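Local coordinates for dipeptide transport protein DPPA (Bacillus subtilis, PDB 1HI9), which hydrolyses N-terminal residues from D-amino-acid-containing peptides as a zinc-dependent aminopeptidase whose ten subunits enclose a central chamber that holds the active sites, at residues Met5-Met9 with Glu10-Gly14; Glu69-His72 with Pro73-Leu77; Tyr103-Arg106 with Ala107-Gly111; Ser116-Phe119 with Gly120-His123. All coordinates share one frame; numbering follows the deposited sequence.

Contact 1: residues Met5-Met9 with Glu10-Gly14. With ZN (zinc ion), chain G; ZN (zinc ion), chain F.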
loop_
_atom_site.group_PDB
_atom_site.type_symbol
_atom_site.label_atom_id
_atom_site.label_comp_id
_atom_site.label_asym_id
_atom_site.label_seq_id
_atom_site.Cartn_x
_atom_site.Cartn_y
_atom_site.Cartn_z
ATOM N N MET A 5 -17.200 36.322 13.244
ATOM C CA MET A 5 -15.816 35.952 12.966
ATOM C C MET A 5 -15.682 34.862 11.910
ATOM O O MET A 5 -16.323 33.818 11.985
ATOM C CB MET A 5 -15.116 35.484 14.242
ATOM C CG MET A 5 -14.477 36.591 15.051
ATOM S SD MET A 5 -13.587 35.975 16.501
ATOM C CE MET A 5 -12.244 35.098 15.749
ATOM N N SER A 6 -14.846 35.125 10.914
ATOM C CA SER A 6 -14.579 34.163 9.859
ATOM C C SER A 6 -13.116 33.818 10.045
ATOM O O SER A 6 -12.254 34.694 9.948
ATOM C CB SER A 6 -14.795 34.779 8.484
ATOM O OG SER A 6 -14.420 33.868 7.465
ATOM N N VAL A 7 -12.830 32.549 10.324
ATOM C CA VAL A 7 -11.452 32.137 10.541
ATOM C C VAL A 7 -10.908 31.169 9.495
ATOM O O VAL A 7 -11.402 30.050 9.351
ATOM C CB VAL A 7 -11.273 31.475 11.930
ATOM C CG1 VAL A 7 -9.789 31.334 12.246
ATOM C CG2 VAL A 7 -11.975 32.299 12.998
ATOM N N ASP A 8 -9.881 31.615 8.774
ATOM C CA ASP A 8 -9.216 30.801 7.765
ATOM C C ASP A 8 -7.929 30.288 8.419
ATOM O O ASP A 8 -7.649 30.616 9.576
ATOM C CB ASP A 8 -8.883 31.650 6.534
ATOM C CG ASP A 8 -8.903 30.850 5.249
ATOM O OD1 ASP A 8 -9.017 29.611 5.311
ATOM O OD2 ASP A 8 -8.801 31.461 4.169
ATOM N N MET A 9 -7.140 29.504 7.690
ATOM C CA MET A 9 -5.905 28.950 8.261
ATOM C C MET A 9 -4.569 29.436 7.713
ATOM O O MET A 9 -3.628 29.621 8.478
ATOM C CB MET A 9 -5.906 27.429 8.134
ATOM C CG MET A 9 -6.139 26.698 9.428
ATOM S SD MET A 9 -5.835 24.959 9.251
ATOM C CE MET A 9 -4.648 24.692 10.520
ATOM N N GLU A 10 -4.473 29.604 6.396
ATOM C CA GLU A 10 -3.215 30.004 5.778
ATOM C C GLU A 10 -2.575 31.243 6.384
ATOM O O GLU A 10 -1.351 31.362 6.421
ATOM C CB GLU A 10 -3.394 30.213 4.275
ATOM C CG GLU A 10 -3.665 28.938 3.492
ATOM C CD GLU A 10 -5.116 28.498 3.556
ATOM O OE1 GLU A 10 -5.912 29.171 4.239
ATOM O OE2 GLU A 10 -5.462 27.481 2.916
ATOM N N GLY A 11 -3.404 32.160 6.857
ATOM C CA GLY A 11 -2.891 33.375 7.446
ATOM C C GLY A 11 -2.634 33.289 8.936
ATOM O O GLY A 11 -2.172 34.252 9.536
ATOM N N ILE A 12 -2.929 32.148 9.554
ATOM C CA ILE A 12 -2.694 32.001 10.982
ATOM C C ILE A 12 -1.213 32.196 11.257
ATOM O O ILE A 12 -0.353 31.881 10.420
ATOM C CB ILE A 12 -3.127 30.620 11.488
ATOM C CG1 ILE A 12 -4.641 30.495 11.381
ATOM C CG2 ILE A 12 -2.683 30.421 12.920
ATOM C CD1 ILE A 12 -5.405 31.542 12.155
ATOM N N SER A 13 -0.914 32.711 12.439
ATOM C CA SER A 13 0.470 32.985 12.783
ATOM C C SER A 13 1.315 31.733 12.956
ATOM O O SER A 13 0.813 30.694 13.365
ATOM C CB SER A 13 0.528 33.835 14.044
ATOM O OG SER A 13 -0.162 33.201 15.088
ATOM N N GLY A 14 2.594 31.846 12.614
ATOM C CA GLY A 14 3.508 30.728 12.745
ATOM C C GLY A 14 3.458 29.682 11.642
ATOM O O GLY A 14 4.408 28.917 11.481
HETATM ZN ZN ZN G . -7.988 28.365 3.695
HETATM ZN ZN ZN F . -8.561 31.075 2.205
HETATM O O HOH W 1 -9.079 29.154 1.532
#
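Asp8 and Glu10 meet at the zinc ion of chain G, in the binuclear metal site of this M55 peptidase, where strand 2-7 of the mixed sheet gives way to a loop. Asp8 bridges the two metals: OD1 binds the zinc of chain G at 2.3 Å, while OD2 reaches the zinc of chain F at 2.0 Å. Glu10 serves the first of these alone, with its OE1 at 2.3 Å from the chain G zinc and OE2 a more distant ligand. The two carboxylates are turned 73° apart, so they come to the shared metal with their planes steeply inclined, and their oxygens OD1 and OE1 are brought close by the cation between them. Water 1 spans both zincs. His60 completes the chain G site; His104 and Glu133 complete that of chain F.

Behind this first shell, the backbone N of Met9 makes a weak hydrogen bond to OD1 of Asp8. The chain bends in a type I turn from Met9 to Ile12. Glu10 folds back toward the metal through a bend at chi2 (81°). Ile12 lies against the strand end, its CG1 3.5 Å from Asp8 O and its CD1 only loosely near Val7 CG1 at 4.4 Å, and the turn is closed by the hydrogen bond from Ile12 N to Met9 O, 2.8 Å long.

Contact 2: residues Glu69-His72 with Pro73-Leu77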
loop_
_atom_site.group_PDB
_atom_site.type_symbol
_atom_site.label_atom_id
_atom_site.label_comp_id
_atom_site.label_asym_id
_atom_site.label_seq_id
_atom_site.Cartn_x
_atom_site.Cartn_y
_atom_site.Cartn_z
ATOM N N GLU A 69 -13.570 21.615 21.571
ATOM C CA GLU A 69 -13.252 21.394 22.973
ATOM C C GLU A 69 -12.230 22.379 23.548
ATOM O O GLU A 69 -11.988 22.395 24.759
ATOM C CB GLU A 69 -12.763 19.951 23.196
ATOM C CG GLU A 69 -11.557 19.538 22.357
ATOM C CD GLU A 69 -11.935 18.961 20.999
ATOM O OE1 GLU A 69 -11.961 17.710 20.862
ATOM O OE2 GLU A 69 -12.210 19.756 20.071
ATOM N N LYS A 70 -11.629 23.204 22.696
ATOM C CA LYS A 70 -10.647 24.179 23.168
ATOM C C LYS A 70 -10.992 25.621 22.831
ATOM O O LYS A 70 -10.310 26.540 23.274
ATOM C CB LYS A 70 -9.259 23.843 22.629
ATOM C CG LYS A 70 -8.524 22.780 23.442
ATOM C CD LYS A 70 -7.253 22.343 22.734
ATOM C CE LYS A 70 -6.372 21.489 23.632
ATOM N NZ LYS A 70 -5.769 22.282 24.751
ATOM N N LEU A 71 -12.049 25.825 22.056
ATOM C CA LEU A 71 -12.446 27.176 21.691
ATOM C C LEU A 71 -13.055 27.851 22.912
ATOM O O LEU A 71 -13.518 27.172 23.825
ATOM C CB LEU A 71 -13.469 27.142 20.553
ATOM C CG LEU A 71 -13.745 28.476 19.862
ATOM C CD1 LEU A 71 -12.539 28.861 19.014
ATOM C CD2 LEU A 71 -14.995 28.377 19.003
ATOM N N HIS A 72 -13.045 29.183 22.928
ATOM C CA HIS A 72 -13.604 29.945 24.042
ATOM C C HIS A 72 -15.022 29.437 24.266
ATOM O O HIS A 72 -15.861 29.490 23.364
ATOM C CB HIS A 72 -13.615 31.439 23.715
ATOM C CG HIS A 72 -13.842 32.324 24.903
ATOM N ND1 HIS A 72 -14.999 32.288 25.652
ATOM C CD2 HIS A 72 -13.058 33.278 25.467
ATOM C CE1 HIS A 72 -14.920 33.181 26.624
ATOM N NE2 HIS A 72 -13.752 33.795 26.535
ATOM N N PRO A 73 -15.307 28.943 25.482
ATOM C CA PRO A 73 -16.611 28.401 25.870
ATOM C C PRO A 73 -17.811 29.323 25.672
ATOM O O PRO A 73 -18.922 28.850 25.442
ATOM C CB PRO A 73 -16.400 28.015 27.332
ATOM C CG PRO A 73 -15.398 29.029 27.796
ATOM C CD PRO A 73 -14.421 29.063 26.653
ATOM N N GLU A 74 -17.593 30.630 25.753
ATOM C CA GLU A 74 -18.682 31.578 25.576
ATOM C C GLU A 74 -18.932 31.959 24.120
ATOM O O GLU A 74 -19.759 32.827 23.820
ATOM C CB GLU A 74 -18.437 32.840 26.406
ATOM C CG GLU A 74 -18.765 32.642 27.878
ATOM C CD GLU A 74 -20.141 32.010 28.063
ATOM O OE1 GLU A 74 -21.138 32.595 27.569
ATOM O OE2 GLU A 74 -20.217 30.924 28.690
ATOM N N ALA A 75 -18.221 31.313 23.207
ATOM C CA ALA A 75 -18.403 31.610 21.797
ATOM C C ALA A 75 -19.221 30.511 21.147
ATOM O O ALA A 75 -19.262 29.389 21.640
ATOM C CB ALA A 75 -17.049 31.743 21.107
ATOM N N ASP A 76 -19.888 30.846 20.049
ATOM C CA ASP A 76 -20.695 29.885 19.308
ATOM C C ASP A 76 -19.939 29.518 18.037
ATOM O O ASP A 76 -19.634 30.390 17.212
ATOM C CB ASP A 76 -22.054 30.490 18.948
ATOM C CG ASP A 76 -22.860 30.897 20.181
ATOM O OD1 ASP A 76 -23.164 30.007 21.016
ATOM O OD2 ASP A 76 -23.187 32.105 20.311
ATOM N N LEU A 77 -19.658 28.225 17.876
ATOM C CA LEU A 77 -18.901 27.735 16.729
ATOM C C LEU A 77 -19.715 27.071 15.637
ATOM O O LEU A 77 -20.565 26.231 15.902
ATOM C CB LEU A 77 -17.817 26.749 17.190
ATOM C CG LEU A 77 -17.040 26.002 16.102
ATOM C CD1 LEU A 77 -16.137 26.964 15.350
ATOM C CD2 LEU A 77 -16.218 24.894 16.735
#
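The carbonyl oxygen of His72 takes the backbone N-H of Ala75 at 3.0 Å, N to O, and this bond closes a type I turn from His72 to Ala75 with Pro73 and Glu74 at its corners. A second bond spans the same corner: Glu74 N donates to His72 ND1 at 3.1 Å, meeting the imidazole at its edge and only 3° out of the ring plane. With CG anti to the backbone N (chi1 -165°) the ring swings toward the residues that follow, and its CE1 also rests 3.5 Å from Glu74 CB. As acceptor of this N-H, ND1 is probably unprotonated, which would place any ring proton on NE2. The carboxylate of Glu74 turns elsewhere, to a salt bridge with Lys189 of the third subunit.

On the buried side, Leu71 sends CD2 against the side chain of Leu77, 3.7 Å from its CB, the two leucines crossing at a slant, with Ala75 CB nearby at the margin of contact. Both ends of this apolar patch are backed within the subunit, Leu71 by Ile43 of helix 28-48 and Leu77 by Leu66. This is a beta turn leading into strand 76-80, outermost in this chain's mixed sheet, which an antiparallel strand of the third subunit continues across the interface.

Contact 3: residues Tyr103-Arg106 with Ala107-Gly111. With ZN (zinc ion), chain F.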
loop_
_atom_site.group_PDB
_atom_site.type_symbol
_atom_site.label_atom_id
_atom_site.label_comp_id
_atom_site.label_asym_id
_atom_site.label_seq_id
_atom_site.Cartn_x
_atom_site.Cartn_y
_atom_site.Cartn_z
ATOM N N TYR A 103 -6.505 35.236 7.494
ATOM C CA TYR A 103 -6.676 35.404 6.063
ATOM C C TYR A 103 -5.351 35.479 5.316
ATOM O O TYR A 103 -4.285 35.698 5.900
ATOM C CB TYR A 103 -7.534 36.634 5.778
ATOM C CG TYR A 103 -9.018 36.315 5.755
ATOM C CD1 TYR A 103 -9.611 35.587 6.785
ATOM C CD2 TYR A 103 -9.818 36.718 4.698
ATOM C CE1 TYR A 103 -10.970 35.264 6.753
ATOM C CE2 TYR A 103 -11.175 36.404 4.657
ATOM C CZ TYR A 103 -11.743 35.679 5.679
ATOM O OH TYR A 103 -13.074 35.359 5.610
ATOM N N HIS A 104 -5.439 35.287 4.008
ATOM C CA HIS A 104 -4.265 35.288 3.138
ATOM C C HIS A 104 -4.527 36.111 1.896
ATOM O O HIS A 104 -5.652 36.507 1.641
ATOM C CB HIS A 104 -3.932 33.844 2.737
ATOM C CG HIS A 104 -5.105 33.108 2.165
ATOM N ND1 HIS A 104 -5.552 33.300 0.876
ATOM C CD2 HIS A 104 -5.959 32.221 2.730
ATOM C CE1 HIS A 104 -6.628 32.563 0.666
ATOM N NE2 HIS A 104 -6.895 31.899 1.777
ATOM N N ALA A 105 -3.470 36.343 1.124
ATOM C CA ALA A 105 -3.554 37.115 -0.100
ATOM C C ALA A 105 -4.327 36.358 -1.172
ATOM O O ALA A 105 -4.363 35.112 -1.178
ATOM C CB ALA A 105 -2.165 37.431 -0.591
ATOM N N ARG A 106 -4.945 37.115 -2.079
ATOM C CA ARG A 106 -5.717 36.525 -3.177
ATOM C C ARG A 106 -4.759 35.895 -4.187
ATOM O O ARG A 106 -3.565 36.196 -4.197
ATOM C CB ARG A 106 -6.602 37.591 -3.850
ATOM C CG ARG A 106 -5.864 38.801 -4.473
ATOM C CD ARG A 106 -6.864 39.844 -4.979
ATOM N NE ARG A 106 -6.253 41.105 -5.417
ATOM C CZ ARG A 106 -5.796 41.345 -6.643
ATOM N NH1 ARG A 106 -5.868 40.414 -7.589
ATOM N NH2 ARG A 106 -5.269 42.527 -6.917
ATOM N N ALA A 107 -5.286 35.018 -5.026
ATOM C CA ALA A 107 -4.491 34.320 -6.035
ATOM C C ALA A 107 -3.716 35.244 -6.968
ATOM O O ALA A 107 -4.117 36.381 -7.205
ATOM C CB ALA A 107 -5.400 33.418 -6.861
ATOM N N SER A 108 -2.595 34.743 -7.473
ATOM C CA SER A 108 -1.772 35.477 -8.417
ATOM C C SER A 108 -1.028 36.692 -7.859
ATOM O O SER A 108 -0.486 37.480 -8.625
ATOM C CB SER A 108 -2.644 35.907 -9.606
ATOM O OG SER A 108 -3.323 34.792 -10.160
ATOM N N THR A 109 -0.995 36.857 -6.541
ATOM C CA THR A 109 -0.282 37.992 -5.959
ATOM C C THR A 109 0.689 37.519 -4.862
ATOM O O THR A 109 0.605 36.378 -4.392
ATOM C CB THR A 109 -1.260 39.021 -5.350
ATOM O OG1 THR A 109 -1.873 38.472 -4.178
ATOM C CG2 THR A 109 -2.353 39.384 -6.354
ATOM N N PRO A 110 1.637 38.387 -4.457
ATOM C CA PRO A 110 2.610 38.045 -3.413
ATOM C C PRO A 110 1.865 37.716 -2.122
ATOM O O PRO A 110 0.809 38.281 -1.864
ATOM C CB PRO A 110 3.429 39.325 -3.280
ATOM C CG PRO A 110 3.360 39.916 -4.656
ATOM C CD PRO A 110 1.915 39.728 -5.005
ATOM N N GLY A 111 2.420 36.820 -1.314
ATOM C CA GLY A 111 1.764 36.439 -0.076
ATOM C C GLY A 111 1.864 34.942 0.158
ATOM O O GLY A 111 1.725 34.135 -0.769
HETATM ZN ZN ZN F . -8.561 31.075 2.205
HETATM O O HOH W 2 -6.656 37.514 -7.420
HETATM O O HOH W 1 -9.079 29.154 1.532
#
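Ala107 follows Arg106 into a type II turn that ends at Thr109, and its carbonyl oxygen is tied to the arginine side chain through a water. Water 2 donates to Ala107 O at 2.8 Å and accepts from Arg106 NH1 at 3.0 Å, lying at the edge of the guanidinium in its plane. The backbone N of Ala107 is held by Ser116 OG. Ser108 takes the third position with positive phi, and its hydroxyl bonds to Arg122 O.

Thr109 OG1, placed between the backbone N and the carbonyl carbon (chi1 70°), donates to Arg106 O at 2.8 Å, tilted 28° from the carbonyl plane. The methyl CG2 sits over one face of the Arg106 guanidinium, 3.9 Å from NH1 and offset toward the rim. An alanine here has neither group, and the Arg106 carbonyl would probably lose its hydroxyl partner while the guanidinium became freer to turn.

Pro110 places its carbonyl oxygen 3.3 Å from Ala105 CB. Gly111 then passes so near Ala105 that a side chain would collide with its CB. Upstream, His104 binds the chain F zinc through NE2 at 1.9 Å, while its ND1 donates almost straight (177°) to Ala105 O at 3.0 Å in the ring plane, which probably fixes the ring's rotation. This loop leaves strand 97-103, passes helix 155-162, which touches Ala105 and Pro110, and runs alongside strand 121-126, where His123 meets Arg106.

Contact 4: residues Ser116-Phe119 with Gly120-His123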
loop_
_atom_site.group_PDB
_atom_site.type_symbol
_atom_site.label_atom_id
_atom_site.label_comp_id
_atom_site.label_asym_id
_atom_site.label_seq_id
_atom_site.Cartn_x
_atom_site.Cartn_y
_atom_site.Cartn_z
ATOM N N SER A 116 -7.329 31.685 -4.048
ATOM C CA SER A 116 -8.711 32.133 -3.893
ATOM C C SER A 116 -9.675 30.950 -4.012
ATOM O O SER A 116 -10.000 30.526 -5.117
ATOM C CB SER A 116 -9.062 33.173 -4.962
ATOM O OG SER A 116 -8.266 34.328 -4.834
ATOM N N MET A 117 -10.123 30.439 -2.866
ATOM C CA MET A 117 -11.040 29.297 -2.773
ATOM C C MET A 117 -10.424 27.979 -3.250
ATOM O O MET A 117 -10.281 27.049 -2.466
ATOM C CB MET A 117 -12.335 29.577 -3.532
ATOM C CG MET A 117 -13.191 30.685 -2.917
ATOM S SD MET A 117 -13.592 30.433 -1.147
ATOM C CE MET A 117 -14.808 29.102 -1.231
ATOM N N ILE A 118 -10.070 27.890 -4.530
ATOM C CA ILE A 118 -9.454 26.671 -5.059
ATOM C C ILE A 118 -8.182 27.043 -5.802
ATOM O O ILE A 118 -8.019 28.188 -6.218
ATOM C CB ILE A 118 -10.393 25.940 -6.032
ATOM C CG1 ILE A 118 -10.755 26.874 -7.189
ATOM C CG2 ILE A 118 -11.643 25.486 -5.300
ATOM C CD1 ILE A 118 -11.435 26.181 -8.340
ATOM N N PHE A 119 -7.285 26.076 -5.965
ATOM C CA PHE A 119 -6.021 26.313 -6.655
ATOM C C PHE A 119 -6.250 26.775 -8.085
ATOM O O PHE A 119 -5.446 27.521 -8.644
ATOM C CB PHE A 119 -5.174 25.033 -6.667
ATOM C CG PHE A 119 -4.686 24.612 -5.301
ATOM C CD1 PHE A 119 -4.764 23.274 -4.898
ATOM C CD2 PHE A 119 -4.134 25.546 -4.426
ATOM C CE1 PHE A 119 -4.311 22.872 -3.639
ATOM C CE2 PHE A 119 -3.675 25.161 -3.163
ATOM C CZ PHE A 119 -3.762 23.819 -2.772
ATOM N N GLY A 120 -7.363 26.341 -8.664
ATOM C CA GLY A 120 -7.662 26.689 -10.039
ATOM C C GLY A 120 -8.023 28.119 -10.412
ATOM O O GLY A 120 -8.014 28.454 -11.597
ATOM N N VAL A 121 -8.347 28.977 -9.451
ATOM C CA VAL A 121 -8.709 30.330 -9.844
ATOM C C VAL A 121 -7.530 31.286 -9.811
ATOM O O VAL A 121 -6.667 31.216 -8.924
ATOM C CB VAL A 121 -9.834 30.937 -8.969
ATOM C CG1 VAL A 121 -10.951 29.931 -8.767
ATOM C CG2 VAL A 121 -9.273 31.412 -7.655
ATOM N N ARG A 122 -7.482 32.174 -10.795
ATOM C CA ARG A 122 -6.419 33.165 -10.849
ATOM C C ARG A 122 -6.928 34.488 -10.324
ATOM O O ARG A 122 -6.203 35.187 -9.624
ATOM C CB ARG A 122 -5.904 33.330 -12.275
ATOM C CG ARG A 122 -4.756 32.402 -12.603
ATOM C CD ARG A 122 -4.307 32.629 -14.009
ATOM N NE ARG A 122 -3.899 34.015 -14.270
ATOM C CZ ARG A 122 -2.723 34.531 -13.932
ATOM N NH1 ARG A 122 -1.821 33.784 -13.308
ATOM N NH2 ARG A 122 -2.434 35.783 -14.242
ATOM N N HIS A 123 -8.171 34.824 -10.662
ATOM C CA HIS A 123 -8.782 36.070 -10.204
ATOM C C HIS A 123 -10.301 35.969 -10.083
ATOM O O HIS A 123 -10.958 35.240 -10.827
ATOM C CB HIS A 123 -8.485 37.232 -11.170
ATOM C CG HIS A 123 -7.047 37.643 -11.223
ATOM N ND1 HIS A 123 -6.250 37.423 -12.325
ATOM C CD2 HIS A 123 -6.258 38.247 -10.303
ATOM C CE1 HIS A 123 -5.029 37.868 -12.082
ATOM N NE2 HIS A 123 -5.008 38.374 -10.861
HETATM O O HOH W 3 -6.266 30.290 -6.477
#
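Ile118 and Val121 provide the apolar part of this contact, their side chains crossing at about a right angle. CG1 of Ile118, which its first torsion (chi1 59°) sets between the backbone N and the carbonyl carbon, lies a tight 3.4 Å from Val121 CG1, and the terminal CD1 of Ile118 follows at 3.8 Å from the same methyl. Gly120 has its backbone N 3.7 Å from Ile118 CG1; a CB there would come tight against Ile118 CD1. Helix 254-268 backs Ile118 through Thr265 and Ala268, and strand 218-223 backs Val121 through Ile221 and Phe223. Cutting Ile118 back to an alanine is likely to open a gap between Val121 and that helix.

The polar part is a type I turn from Ile118 to Val121. Its closing bond, Val121 N to Ile118 O, is straight (172°) but long and weak at 3.3 Å. Water 3 also binds Ile118 O, donating to it at 2.7 Å and to Val121 O at 2.6 Å while accepting from Ser116 N at 3.0 Å, and so it joins three backbone points across the bend. Met117 N makes a hydrogen bond to OE2 of Glu133, a ligand of the chain F zinc.

Phe119 is exposed and meets Phe273 of the second subunit edge-to-face. Beyond the turn the buried Arg122 forms a salt bridge with Glu222, where Arg122 and His123 make a classic beta bulge against that residue.

With the turn's own hydrogen bond so weak, the bridging water and the Ile118-Val121 contact probably contribute to holding the bend.

Contacts 1 and 3 share the chain F zinc and its water, and lie after neighbouring parallel strands of the mixed sheet, 2-7 and 97-103; contact 1 is wholly buried, contact 3 partly so. Contact 4, mostly buried like contact 1, leads into the antiparallel sheet, about 10 Å from contact 3 between centres, and the two touch through serine hydroxyls and backbone groups. Contact 2 is the most exposed and stands apart, its centre about 31 Å from that of contact 4, at the strand 76-80 margin where the third subunit docks. All four contain a beta turn, but the groups beside it differ: zinc-bound carboxylates in contact 1, a histidine ring in contact 2, a threonine hydroxyl in contact 3, a water in contact 4.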